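Side-chain contacts in glycosyl hydrolase, family 8 (Clostridium perfringens, PDB 3REN), which acts as an alpha-amylase with an (alpha/alpha)6-barrel fold, probably hydrolysing alpha-1,4-glucosidic bonds in starch-like glucans: residues 63-68 with 86-91; 148-153 with 158-163; 287-292 with 299-304; 319-324 with 331-336. All blocks are in the same frame, centred on the assembly; numbering follows the deposited sequence.

How the contacts relate
The four contacts follow one another along a single chain, contacts 1 and 2 within the family 8 glycosyl hydrolase range. Contacts 1 and 4 touch, although their centres lie 20 Å apart: Ser-64 OG and Ser-335 OG are 3.3 Å apart in a weak hydrogen bond, and Leu-67 packs on Phe-336, so helices 62-74 and 335-346 join them. Contact 3 lies on the other side of the chain's centre from contacts 1 and 2, about 8 Å from contact 1 at the nearest atoms; between centres, contact 2 is 35 Å from contacts 3 and 4 but 20 Å from contact 1. A magnesium ion lies about 6 Å from the side chain of Val-320 in contact 4.

Contact 1. Residues 63-68 with 86-91; sequences ESEGLM and DIVKEM
Segments 63-68 and 86-91, on helices 62-74 and 78-89, run in opposite directions side by side; their closest CA atoms, those of Glu-65 and Val-88, are 6.9 Å apart. Glu-65 is the single residue of 63-68 that reaches across, and it does so with CB, CG and the carboxylate carbon CD. Its CB meets the CG2 methyl of Val-88 at 3.5 Å, a snug fit for two saturated carbons. Farther out, CG and CD both lie beside CG2 of Ile-87, with CD at 4.1 Å, and the glutamate chain crosses the isoleucine at about a right angle. The two methyls thus meet successive parts of the same chain. Such antiparallel helix pairing is consistent with the (alpha/alpha)6-barrel fold of the protein; the flanks of 62-74 also carry side chains onto helices 113-130 and 335-346, and Val-88 touches Ile-119 of helix 113-130. Because the Glu-65 chain folds over at its second torsion (chi2 -56°), the carboxylate turns along the gap between the helices instead of running straight across it. Each of its oxygens has a hydrogen-bonding partner: OE1 pairs with ND1 of His-84, one turn before Val-88 on the facing helix, and OE2 with the backbone N of Ile-41. These bonds would fix the rotation of a buried polar group whose stem lies against the CG2 methyls of Val-88 and Ile-87. Ile-87 also touches Lys-102 of strand 101-103; a 1,2-ethanediol, probably from the crystallisation liquor, lies about 3 Å from its side chain.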
loop_
_atom_site.group_PDB
_atom_site.type_symbol
_atom_site.label_atom_id
_atom_site.label_comp_id
_atom_site.label_asym_id
_atom_site.label_seq_id
_atom_site.Cartn_x
_atom_site.Cartn_y
_atom_site.Cartn_z
ATOM N N GLU A 63 -8.707 1.911 -0.843
ATOM C CA GLU A 63 -7.258 1.935 -0.621
ATOM C C GLU A 63 -6.934 2.655 0.701
ATOM O O GLU A 63 -6.211 2.099 1.527
ATOM C CB GLU A 63 -6.508 2.599 -1.794
ATOM C CG GLU A 63 -4.980 2.843 -1.592
ATOM C CD GLU A 63 -4.409 3.676 -2.765
ATOM O OE1 GLU A 63 -4.499 4.943 -2.720
ATOM O OE2 GLU A 63 -3.932 3.053 -3.759
ATOM N N SER A 64 -7.427 3.889 0.841
ATOM C CA SER A 64 -7.187 4.714 2.033
ATOM C C SER A 64 -7.718 4.032 3.281
ATOM O O SER A 64 -7.024 3.928 4.307
ATOM C CB SER A 64 -7.879 6.075 1.891
ATOM O OG SER A 64 -7.413 6.721 0.723
ATOM N N GLU A 65 -8.961 3.540 3.189
ATOM C CA GLU A 65 -9.575 2.849 4.309
ATOM C C GLU A 65 -8.811 1.602 4.760
ATOM O O GLU A 65 -8.654 1.390 5.959
ATOM C CB GLU A 65 -11.034 2.499 3.991
ATOM C CG GLU A 65 -11.871 3.756 3.825
ATOM C CD GLU A 65 -11.802 4.680 5.069
ATOM O OE1 GLU A 65 -11.894 4.166 6.203
ATOM O OE2 GLU A 65 -11.650 5.903 4.919
ATOM N N GLY A 66 -8.364 0.786 3.796
ATOM C CA GLY A 66 -7.582 -0.414 4.067
ATOM C C GLY A 66 -6.282 -0.075 4.763
ATOM O O GLY A 66 -5.888 -0.765 5.688
ATOM N N LEU A 67 -5.612 0.987 4.320
ATOM C CA LEU A 67 -4.380 1.445 4.971
ATOM C C LEU A 67 -4.604 1.825 6.430
ATOM O O LEU A 67 -3.823 1.467 7.299
ATOM C CB LEU A 67 -3.713 2.598 4.177
ATOM C CG LEU A 67 -3.063 2.171 2.826
ATOM C CD1 LEU A 67 -2.672 3.392 1.917
ATOM C CD2 LEU A 67 -1.852 1.274 3.073
HETATM N N MSE A 68 -5.689 2.546 6.694
HETATM C CA MSE A 68 -5.993 3.028 8.034
HETATM C C MSE A 68 -6.371 1.846 8.951
HETATM O O MSE A 68 -6.005 1.833 10.116
HETATM C CB MSE A 68 -7.101 4.104 7.985
HETATM C CG MSE A 68 -7.485 4.685 9.362
HETATM SE SE MSE A 68 -5.943 5.375 10.414
HETATM C CE MSE A 68 -5.755 7.133 9.624
ATOM N N ASP A 86 -16.485 -0.144 9.446
ATOM C CA ASP A 86 -17.886 0.244 9.152
ATOM C C ASP A 86 -18.087 1.023 7.854
ATOM O O ASP A 86 -19.075 0.799 7.139
ATOM C CB ASP A 86 -18.492 1.045 10.284
ATOM C CG ASP A 86 -18.830 0.193 11.482
ATOM O OD1 ASP A 86 -18.814 -1.068 11.418
ATOM O OD2 ASP A 86 -19.093 0.815 12.505
ATOM N N ILE A 87 -17.181 1.946 7.559
ATOM C CA ILE A 87 -17.189 2.613 6.240
ATOM C C ILE A 87 -16.961 1.639 5.074
ATOM O O ILE A 87 -17.632 1.726 4.050
ATOM C CB ILE A 87 -16.137 3.751 6.198
ATOM C CG1 ILE A 87 -16.634 4.903 7.079
ATOM C CG2 ILE A 87 -15.847 4.197 4.754
ATOM C CD1 ILE A 87 -15.510 5.741 7.699
ATOM N N VAL A 88 -16.003 0.721 5.218
ATOM C CA VAL A 88 -15.744 -0.284 4.179
ATOM C C VAL A 88 -16.976 -1.195 3.904
ATOM O O VAL A 88 -17.312 -1.497 2.748
ATOM C CB VAL A 88 -14.488 -1.104 4.574
ATOM C CG1 VAL A 88 -14.408 -2.396 3.849
ATOM C CG2 VAL A 88 -13.242 -0.248 4.294
ATOM N N LYS A 89 -17.640 -1.632 4.968
ATOM C CA LYS A 89 -18.789 -2.541 4.796
ATOM C C LYS A 89 -19.797 -1.900 3.853
ATOM O O LYS A 89 -20.350 -2.595 3.002
ATOM C CB LYS A 89 -19.440 -2.910 6.135
ATOM C CG LYS A 89 -18.483 -3.757 7.001
ATOM C CD LYS A 89 -19.179 -4.592 8.038
ATOM C CE LYS A 89 -19.623 -3.831 9.250
ATOM N NZ LYS A 89 -20.333 -4.771 10.219
ATOM N N GLU A 90 -19.986 -0.581 3.973
ATOM C CA GLU A 90 -20.938 0.142 3.128
ATOM C C GLU A 90 -20.450 0.330 1.699
ATOM O O GLU A 90 -21.221 0.714 0.806
ATOM C CB GLU A 90 -21.380 1.486 3.762
ATOM C CG GLU A 90 -22.126 1.313 5.127
ATOM C CD GLU A 90 -23.267 0.289 5.077
ATOM O OE1 GLU A 90 -23.299 -0.630 5.943
ATOM O OE2 GLU A 90 -24.136 0.391 4.175
HETATM N N MSE A 91 -19.162 0.071 1.476
HETATM C CA MSE A 91 -18.615 0.148 0.120
HETATM C C MSE A 91 -18.691 -1.224 -0.561
HETATM O O MSE A 91 -18.303 -1.345 -1.748
HETATM C CB MSE A 91 -17.162 0.681 0.143
HETATM C CG MSE A 91 -17.086 2.130 0.628
HETATM SE SE MSE A 91 -15.312 2.833 0.745
HETATM C CE MSE A 91 -14.867 2.987 -1.174
#

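Contact 2. Residues 148-153 with 158-163; sequences KHAEEN and DYIDNY
Ala-150 and Ile-160 make the tight part of this contact, their CA atoms 6.5 Å apart. The alanine CB fits against the ethyl arm of the isoleucine, 3.7 Å from CG1 and about as near to CD1, while the CG2 branch turns to His-149, where it lies 4.0 Å from the backbone O and almost as near to CB. Ile-160 thus covers two consecutive residues with its two branches, and Thr-113 of helix 113-130 touches both Ala-150 and Ile-160.

The outer side is looser and polar. Beyond its CB the His-149 side chain leads away from Ile-160, and CG of Lys-148 sits over one face of its imidazole, 3.7 Å above the plane. Across the strand Tyr-159 points away from 148-153; its OH donates to Asp-161 OD2 at 2.8 Å, meeting the oxygen from above the carboxylate plane. The other oxygen, OD1, accepts from Tyr-163 N at 3.0 Å, forming an Asx turn just after the strand. Ala-150 is backbone-bonded to Val-157, and Ile-160 packs the beta hairpin of strands 151-152 and 155-160 against its junction with helix 133-150.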
loop_
_atom_site.group_PDB
_atom_site.type_symbol
_atom_site.label_atom_id
_atom_site.label_comp_id
_atom_site.label_asym_id
_atom_site.label_seq_id
_atom_site.Cartn_x
_atom_site.Cartn_y
_atom_site.Cartn_z
ATOM N N LYS A 148 -14.142 -16.207 -7.155
ATOM C CA LYS A 148 -15.243 -16.263 -8.092
ATOM C C LYS A 148 -15.151 -15.263 -9.244
ATOM O O LYS A 148 -15.589 -15.558 -10.356
ATOM C CB LYS A 148 -16.574 -16.082 -7.355
ATOM C CG LYS A 148 -17.795 -16.121 -8.260
ATOM N N HIS A 149 -14.638 -14.064 -8.969
ATOM C CA HIS A 149 -14.777 -12.981 -9.927
ATOM C C HIS A 149 -13.485 -12.482 -10.547
ATOM O O HIS A 149 -13.523 -11.792 -11.577
ATOM C CB HIS A 149 -15.502 -11.793 -9.305
ATOM C CG HIS A 149 -16.905 -12.094 -8.894
ATOM N ND1 HIS A 149 -17.867 -12.518 -9.785
ATOM C CD2 HIS A 149 -17.506 -12.060 -7.682
ATOM C CE1 HIS A 149 -19.008 -12.710 -9.141
ATOM N NE2 HIS A 149 -18.812 -12.440 -7.864
ATOM N N ALA A 150 -12.352 -12.804 -9.939
ATOM C CA ALA A 150 -11.092 -12.237 -10.410
ATOM C C ALA A 150 -10.058 -13.281 -10.794
ATOM O O ALA A 150 -8.954 -12.907 -11.190
ATOM C CB ALA A 150 -10.500 -11.327 -9.370
ATOM N N GLU A 151 -10.393 -14.568 -10.653
ATOM C CA GLU A 151 -9.392 -15.624 -10.802
ATOM C C GLU A 151 -9.456 -16.289 -12.183
ATOM O O GLU A 151 -10.527 -16.551 -12.710
ATOM C CB GLU A 151 -9.500 -16.656 -9.675
ATOM C CG GLU A 151 -8.432 -17.796 -9.709
ATOM C CD GLU A 151 -8.895 -19.036 -10.473
ATOM O OE1 GLU A 151 -10.093 -19.114 -10.826
ATOM O OE2 GLU A 151 -8.067 -19.930 -10.765
ATOM N N GLU A 152 -8.307 -16.511 -12.773
ATOM C CA GLU A 152 -8.184 -17.176 -14.036
ATOM C C GLU A 152 -6.889 -18.007 -13.969
ATOM O O GLU A 152 -5.849 -17.444 -13.883
ATOM C CB GLU A 152 -8.203 -16.092 -15.125
ATOM O OE1 GLU A 152 -10.522 -16.559 -16.903
ATOM O OE2 GLU A 152 -9.309 -17.712 -18.254
ATOM N N ASN A 153 -6.995 -19.327 -14.002
ATOM C CA ASN A 153 -5.848 -20.257 -13.935
ATOM C C ASN A 153 -4.882 -19.920 -12.807
ATOM O O ASN A 153 -3.655 -19.736 -12.994
ATOM C CB ASN A 153 -5.137 -20.371 -15.283
ATOM C CG ASN A 153 -6.063 -20.879 -16.381
ATOM O OD1 ASN A 153 -6.263 -20.194 -17.392
ATOM N ND2 ASN A 153 -6.652 -22.084 -16.183
ATOM N N ASP A 158 -6.217 -7.672 -12.066
ATOM C CA ASP A 158 -6.258 -6.438 -11.326
ATOM C C ASP A 158 -7.648 -5.892 -11.166
ATOM O O ASP A 158 -7.974 -5.371 -10.103
ATOM C CB ASP A 158 -5.476 -5.323 -12.036
ATOM C CG ASP A 158 -3.964 -5.540 -12.034
ATOM O OD1 ASP A 158 -3.426 -6.420 -11.295
ATOM O OD2 ASP A 158 -3.301 -4.790 -12.790
ATOM N N TYR A 159 -8.421 -5.901 -12.254
ATOM C CA TYR A 159 -9.598 -5.015 -12.376
ATOM C C TYR A 159 -10.848 -5.869 -12.479
ATOM O O TYR A 159 -10.844 -6.892 -13.147
ATOM C CB TYR A 159 -9.447 -4.065 -13.605
ATOM C CG TYR A 159 -10.709 -3.256 -13.896
ATOM C CD1 TYR A 159 -10.909 -1.994 -13.359
ATOM C CD2 TYR A 159 -11.732 -3.814 -14.655
ATOM C CE1 TYR A 159 -12.081 -1.292 -13.626
ATOM C CE2 TYR A 159 -12.880 -3.153 -14.900
ATOM C CZ TYR A 159 -13.064 -1.904 -14.406
ATOM O OH TYR A 159 -14.273 -1.316 -14.699
ATOM N N ILE A 160 -11.911 -5.468 -11.784
ATOM C CA ILE A 160 -13.186 -6.227 -11.797
ATOM C C ILE A 160 -14.310 -5.189 -11.741
ATOM O O ILE A 160 -14.252 -4.261 -10.927
ATOM C CB ILE A 160 -13.391 -7.200 -10.590
ATOM C CG1 ILE A 160 -12.186 -8.119 -10.319
ATOM C CG2 ILE A 160 -14.698 -8.040 -10.763
ATOM C CD1 ILE A 160 -11.149 -7.540 -9.262
ATOM N N ASP A 161 -15.297 -5.312 -12.638
ATOM C CA ASP A 161 -16.528 -4.543 -12.514
ATOM C C ASP A 161 -17.750 -5.449 -12.622
ATOM O O ASP A 161 -17.633 -6.671 -12.572
ATOM C CB ASP A 161 -16.575 -3.312 -13.439
ATOM C CG ASP A 161 -16.611 -3.673 -14.939
ATOM O OD1 ASP A 161 -16.876 -4.832 -15.292
ATOM O OD2 ASP A 161 -16.341 -2.791 -15.766
ATOM N N ASN A 162 -18.935 -4.864 -12.715
ATOM C CA ASN A 162 -20.159 -5.691 -12.755
ATOM C C ASN A 162 -20.299 -6.514 -14.061
ATOM O O ASN A 162 -21.049 -7.500 -14.100
ATOM C CB ASN A 162 -21.397 -4.832 -12.504
ATOM C CG ASN A 162 -21.460 -3.644 -13.412
ATOM O OD1 ASN A 162 -20.481 -2.924 -13.590
ATOM N ND2 ASN A 162 -22.610 -3.442 -14.027
ATOM N N TYR A 163 -19.521 -6.162 -15.084
ATOM C CA TYR A 163 -19.627 -6.800 -16.402
ATOM C C TYR A 163 -18.589 -7.890 -16.609
ATOM O O TYR A 163 -18.846 -8.884 -17.271
ATOM C CB TYR A 163 -19.537 -5.727 -17.463
ATOM C CG TYR A 163 -19.779 -6.150 -18.912
ATOM C CD1 TYR A 163 -18.701 -6.285 -19.796
ATOM C CD2 TYR A 163 -21.081 -6.350 -19.419
ATOM C CE1 TYR A 163 -18.893 -6.625 -21.138
ATOM C CE2 TYR A 163 -21.280 -6.687 -20.786
ATOM C CZ TYR A 163 -20.172 -6.824 -21.624
ATOM O OH TYR A 163 -20.315 -7.167 -22.962
#

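Contact 3. Residues 287-292 with 299-304; sequences SNVALI and KELFNK
Ala-290 and Phe-302 mark the closest approach of the two segments, on helices 283-296 and 299-312, with their CA atoms 4.7 Å apart; the two helices run in opposite directions. The phenylalanine side chain can be followed outward. Its CB leaves the helix so that CG lies anti to the backbone N (chi1 -178°), which carries the ring over to the facing helix. One edge then does the touching: CD2 comes within 3.2 Å of Ala-290 O, and CE2, next along that edge, is 3.6 Å from the same oxygen. CD2 and CE2 also lie beside the Ala-290 methyl, each 4.1 Å from its CB. The oxygen lies near the ring plane, so it faces the rim of C-H groups and not the pi face. Beyond this contact the ring meets Lys-347 and Tyr-348.

A second, purely apolar pair sits alongside. Val-289 CG1 is 3.9 Å from Leu-301 CD1 and nearly as close to its CG, the two side chains crossing at about a right angle, and Ala-305 fills in next to both Val-289 and Ala-290. Ala-344 of helix 335-346 abuts Ala-290 as well. The small side chains of Ala-290 and Ala-305 are consistent with the close approach, and the edge-on approach to the carbonyl suggests a weak C-H...O attraction from the slightly positive ring hydrogens, added to dispersion between hydrocarbon groups.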
loop_
_atom_site.group_PDB
_atom_site.type_symbol
_atom_site.label_atom_id
_atom_site.label_comp_id
_atom_site.label_asym_id
_atom_site.label_seq_id
_atom_site.Cartn_x
_atom_site.Cartn_y
_atom_site.Cartn_z
ATOM N N SER A 287 8.655 5.216 2.831
ATOM C CA SER A 287 7.838 4.379 3.720
ATOM C C SER A 287 8.068 2.922 3.527
ATOM O O SER A 287 8.258 2.204 4.506
ATOM C CB SER A 287 6.344 4.672 3.538
ATOM O OG SER A 287 6.062 5.995 3.964
ATOM N N ASN A 288 8.059 2.458 2.269
ATOM C CA ASN A 288 8.230 1.051 2.009
ATOM C C ASN A 288 9.629 0.563 2.353
ATOM O O ASN A 288 9.800 -0.549 2.866
ATOM C CB ASN A 288 7.906 0.753 0.527
ATOM C CG ASN A 288 6.408 0.623 0.287
ATOM O OD1 ASN A 288 5.647 0.459 1.227
ATOM N ND2 ASN A 288 5.981 0.706 -0.970
ATOM N N VAL A 289 10.635 1.394 2.048
ATOM C CA VAL A 289 12.023 1.060 2.348
ATOM C C VAL A 289 12.193 0.916 3.867
ATOM O O VAL A 289 12.826 -0.029 4.348
ATOM C CB VAL A 289 12.979 2.141 1.786
ATOM C CG1 VAL A 289 14.408 1.853 2.215
ATOM C CG2 VAL A 289 12.909 2.195 0.254
ATOM N N ALA A 290 11.594 1.841 4.626
ATOM C CA ALA A 290 11.569 1.759 6.094
ATOM C C ALA A 290 10.861 0.506 6.585
ATOM O O ALA A 290 11.318 -0.124 7.534
ATOM C CB ALA A 290 10.904 3.023 6.696
ATOM N N LEU A 291 9.739 0.141 5.960
ATOM C CA LEU A 291 9.026 -1.101 6.392
ATOM C C LEU A 291 9.829 -2.381 6.097
ATOM O O LEU A 291 9.809 -3.359 6.872
ATOM C CB LEU A 291 7.636 -1.185 5.762
ATOM C CG LEU A 291 6.721 -0.134 6.387
ATOM C CD1 LEU A 291 5.558 0.121 5.471
ATOM C CD2 LEU A 291 6.277 -0.569 7.818
ATOM N N ILE A 292 10.526 -2.362 4.962
ATOM C CA ILE A 292 11.453 -3.426 4.609
ATOM C C ILE A 292 12.566 -3.535 5.659
ATOM O O ILE A 292 12.836 -4.631 6.169
ATOM C CB ILE A 292 12.035 -3.196 3.196
ATOM C CG1 ILE A 292 10.951 -3.459 2.128
ATOM C CG2 ILE A 292 13.228 -4.084 2.948
ATOM C CD1 ILE A 292 11.285 -2.763 0.801
ATOM N N LYS A 299 18.880 -1.531 10.957
ATOM C CA LYS A 299 18.659 -0.268 11.654
ATOM C C LYS A 299 19.140 0.951 10.883
ATOM O O LYS A 299 18.470 1.979 10.890
ATOM C CB LYS A 299 19.244 -0.285 13.082
ATOM N N GLU A 300 20.266 0.829 10.213
ATOM C CA GLU A 300 20.888 1.897 9.456
ATOM C C GLU A 300 20.018 2.350 8.253
ATOM O O GLU A 300 19.787 3.484 8.078
ATOM C CB GLU A 300 22.246 1.418 8.928
ATOM C CD GLU A 300 22.758 -0.999 9.799
ATOM O OE1 GLU A 300 23.131 -1.719 8.839
ATOM O OE2 GLU A 300 22.118 -1.440 10.731
ATOM N N LEU A 301 19.534 1.382 7.502
ATOM C CA LEU A 301 18.605 1.589 6.380
ATOM C C LEU A 301 17.288 2.215 6.870
ATOM O O LEU A 301 16.762 3.160 6.269
ATOM C CB LEU A 301 18.340 0.252 5.650
ATOM C CG LEU A 301 17.458 0.338 4.400
ATOM C CD1 LEU A 301 18.063 1.324 3.413
ATOM C CD2 LEU A 301 17.165 -1.021 3.699
ATOM N N PHE A 302 16.786 1.678 7.969
ATOM C CA PHE A 302 15.570 2.139 8.608
ATOM C C PHE A 302 15.682 3.593 8.959
ATOM O O PHE A 302 14.808 4.359 8.604
ATOM C CB PHE A 302 15.232 1.303 9.871
ATOM C CG PHE A 302 13.941 1.737 10.544
ATOM C CD1 PHE A 302 13.976 2.519 11.709
ATOM C CD2 PHE A 302 12.697 1.429 9.968
ATOM C CE1 PHE A 302 12.784 2.946 12.336
ATOM C CE2 PHE A 302 11.476 1.859 10.577
ATOM C CZ PHE A 302 11.513 2.600 11.766
ATOM N N ASN A 303 16.766 3.986 9.639
ATOM C CA ASN A 303 16.954 5.387 10.050
ATOM C C ASN A 303 17.143 6.327 8.868
ATOM O O ASN A 303 16.670 7.464 8.889
ATOM C CB ASN A 303 18.133 5.496 11.031
ATOM C CG ASN A 303 17.763 4.974 12.412
ATOM O OD1 ASN A 303 16.603 5.060 12.836
ATOM N ND2 ASN A 303 18.747 4.472 13.128
ATOM N N LYS A 304 17.838 5.837 7.841
ATOM C CA LYS A 304 18.064 6.605 6.617
ATOM C C LYS A 304 16.737 6.924 5.927
ATOM O O LYS A 304 16.528 8.048 5.469
ATOM C CB LYS A 304 18.935 5.796 5.664
ATOM C CG LYS A 304 19.777 6.644 4.714
ATOM C CD LYS A 304 20.885 5.813 4.043
ATOM C CE LYS A 304 22.245 6.592 3.965
ATOM N NZ LYS A 304 22.244 7.769 3.059
#

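Contact 4. Residues 319-324 with 331-336; sequences SVLYGG and NSVYSF
Leu-321 and Val-333 supply the apolar part of the contact: CD2 of the leucine lies 3.7 Å from CG2 of the valine, and the two side chains run antiparallel, flank to flank. Hydrocarbon against amide makes up the rest. The Asn-331 oxygen OD1 lies next to the leucine isobutyl group, 3.7 Å from Leu-321 CD1 and close to both CG and CD2. Val-320 CG2 meets the same amide, 3.9 Å from Asn-331 OD1 and about as near to ND2, and these two side chains cross at about a right angle. That methyl stands between the backbone N and the carbonyl carbon of Val-320, an orientation that presents it to the amide.

Two backbone hydrogen bonds shape the 319-324 loop. A type I turn is closed by Tyr-322 N to Ser-319 O at 3.0 Å, and a type II turn by Gly-324 N to Leu-321 O at 2.8 Å, with Gly-323 at its positive-phi corner. Asn-331 and Ser-332 form a G1 beta bulge. The loop joins helices 299-312 and 335-346: Tyr-334 is the N-cap of the latter, while Phe-29 of helix 21-33 covers both Leu-321 and Val-333.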
loop_
_atom_site.group_PDB
_atom_site.type_symbol
_atom_site.label_atom_id
_atom_site.label_comp_id
_atom_site.label_asym_id
_atom_site.label_seq_id
_atom_site.Cartn_x
_atom_site.Cartn_y
_atom_site.Cartn_z
ATOM N N SER A 319 1.260 26.376 8.936
ATOM C CA SER A 319 0.686 25.797 7.732
ATOM C C SER A 319 -0.528 24.946 8.098
ATOM O O SER A 319 -0.465 24.141 9.032
ATOM C CB SER A 319 1.684 24.878 7.032
ATOM O OG SER A 319 1.137 24.421 5.800
ATOM N N VAL A 320 -1.603 25.093 7.324
ATOM C CA VAL A 320 -2.729 24.173 7.444
ATOM C C VAL A 320 -2.287 22.726 7.207
ATOM O O VAL A 320 -2.983 21.787 7.631
ATOM C CB VAL A 320 -3.901 24.545 6.516
ATOM C CG1 VAL A 320 -4.399 25.977 6.812
ATOM C CG2 VAL A 320 -3.524 24.361 5.063
ATOM N N LEU A 321 -1.105 22.539 6.602
ATOM C CA LEU A 321 -0.613 21.189 6.302
ATOM C C LEU A 321 0.341 20.666 7.338
ATOM O O LEU A 321 0.921 19.603 7.148
ATOM C CB LEU A 321 0.038 21.084 4.912
ATOM C CG LEU A 321 -0.731 21.572 3.703
ATOM C CD1 LEU A 321 0.104 21.381 2.427
ATOM C CD2 LEU A 321 -2.122 20.882 3.629
ATOM N N TYR A 322 0.512 21.412 8.427
ATOM C CA TYR A 322 1.369 20.967 9.520
ATOM C C TYR A 322 1.110 19.494 9.849
ATOM O O TYR A 322 -0.017 19.078 10.131
ATOM C CB TYR A 322 1.137 21.820 10.758
ATOM C CG TYR A 322 1.902 21.344 11.944
ATOM C CD1 TYR A 322 3.298 21.522 12.009
ATOM C CD2 TYR A 322 1.262 20.705 13.004
ATOM C CE1 TYR A 322 4.036 21.075 13.090
ATOM C CE2 TYR A 322 2.012 20.238 14.115
ATOM C CZ TYR A 322 3.396 20.444 14.140
ATOM O OH TYR A 322 4.152 20.002 15.209
ATOM N N GLY A 323 2.175 18.714 9.816
ATOM C CA GLY A 323 2.119 17.322 10.209
ATOM C C GLY A 323 2.042 16.421 8.988
ATOM O O GLY A 323 2.377 15.242 9.075
ATOM N N GLY A 324 1.600 16.980 7.863
ATOM C CA GLY A 324 1.405 16.204 6.643
ATOM C C GLY A 324 2.513 16.243 5.587
ATOM O O GLY A 324 3.552 16.870 5.778
ATOM N N ASN A 331 -1.389 23.695 -1.643
ATOM C CA ASN A 331 -2.168 22.735 -0.825
ATOM C C ASN A 331 -2.506 21.436 -1.544
ATOM O O ASN A 331 -3.588 20.853 -1.346
ATOM C CB ASN A 331 -3.438 23.371 -0.257
ATOM C CG ASN A 331 -3.129 24.330 0.852
ATOM O OD1 ASN A 331 -2.030 24.276 1.427
ATOM N ND2 ASN A 331 -4.069 25.211 1.167
ATOM N N SER A 332 -1.572 20.973 -2.362
ATOM C CA SER A 332 -1.736 19.698 -3.052
ATOM C C SER A 332 -1.237 18.540 -2.154
ATOM O O SER A 332 -0.108 18.545 -1.710
ATOM C CB SER A 332 -0.948 19.739 -4.373
ATOM O OG SER A 332 -0.971 18.470 -4.969
ATOM N N VAL A 333 -2.095 17.558 -1.886
ATOM C CA VAL A 333 -1.811 16.530 -0.881
ATOM C C VAL A 333 -2.421 15.222 -1.409
ATOM O O VAL A 333 -3.524 15.272 -1.947
ATOM C CB VAL A 333 -2.449 16.879 0.501
ATOM C CG1 VAL A 333 -2.383 15.692 1.492
ATOM C CG2 VAL A 333 -1.783 18.095 1.144
ATOM N N TYR A 334 -1.714 14.105 -1.267
ATOM C CA TYR A 334 -2.231 12.787 -1.605
ATOM C C TYR A 334 -2.329 11.906 -0.374
ATOM O O TYR A 334 -1.319 11.659 0.282
ATOM C CB TYR A 334 -1.363 12.094 -2.704
ATOM C CG TYR A 334 -1.685 12.689 -4.049
ATOM C CD1 TYR A 334 -1.132 13.904 -4.453
ATOM C CD2 TYR A 334 -2.649 12.085 -4.877
ATOM C CE1 TYR A 334 -1.499 14.493 -5.681
ATOM C CE2 TYR A 334 -3.017 12.652 -6.095
ATOM C CZ TYR A 334 -2.436 13.853 -6.488
ATOM O OH TYR A 334 -2.810 14.404 -7.698
ATOM N N SER A 335 -3.532 11.412 -0.082
ATOM C CA SER A 335 -3.752 10.572 1.083
ATOM C C SER A 335 -2.797 9.396 1.053
ATOM O O SER A 335 -2.250 8.980 2.073
ATOM C CB SER A 335 -5.216 10.084 1.127
ATOM O OG SER A 335 -5.527 9.319 -0.047
ATOM N N PHE A 336 -2.600 8.836 -0.124
ATOM C CA PHE A 336 -1.764 7.637 -0.222
ATOM C C PHE A 336 -0.344 7.811 0.381
ATOM O O PHE A 336 0.142 6.931 1.117
ATOM C CB PHE A 336 -1.696 7.164 -1.677
ATOM C CG PHE A 336 -0.925 5.892 -1.870
ATOM C CD1 PHE A 336 -1.434 4.678 -1.420
ATOM C CD2 PHE A 336 0.298 5.909 -2.557
ATOM C CE1 PHE A 336 -0.727 3.476 -1.624
ATOM C CE2 PHE A 336 1.015 4.734 -2.772
ATOM C CZ PHE A 336 0.525 3.511 -2.307
#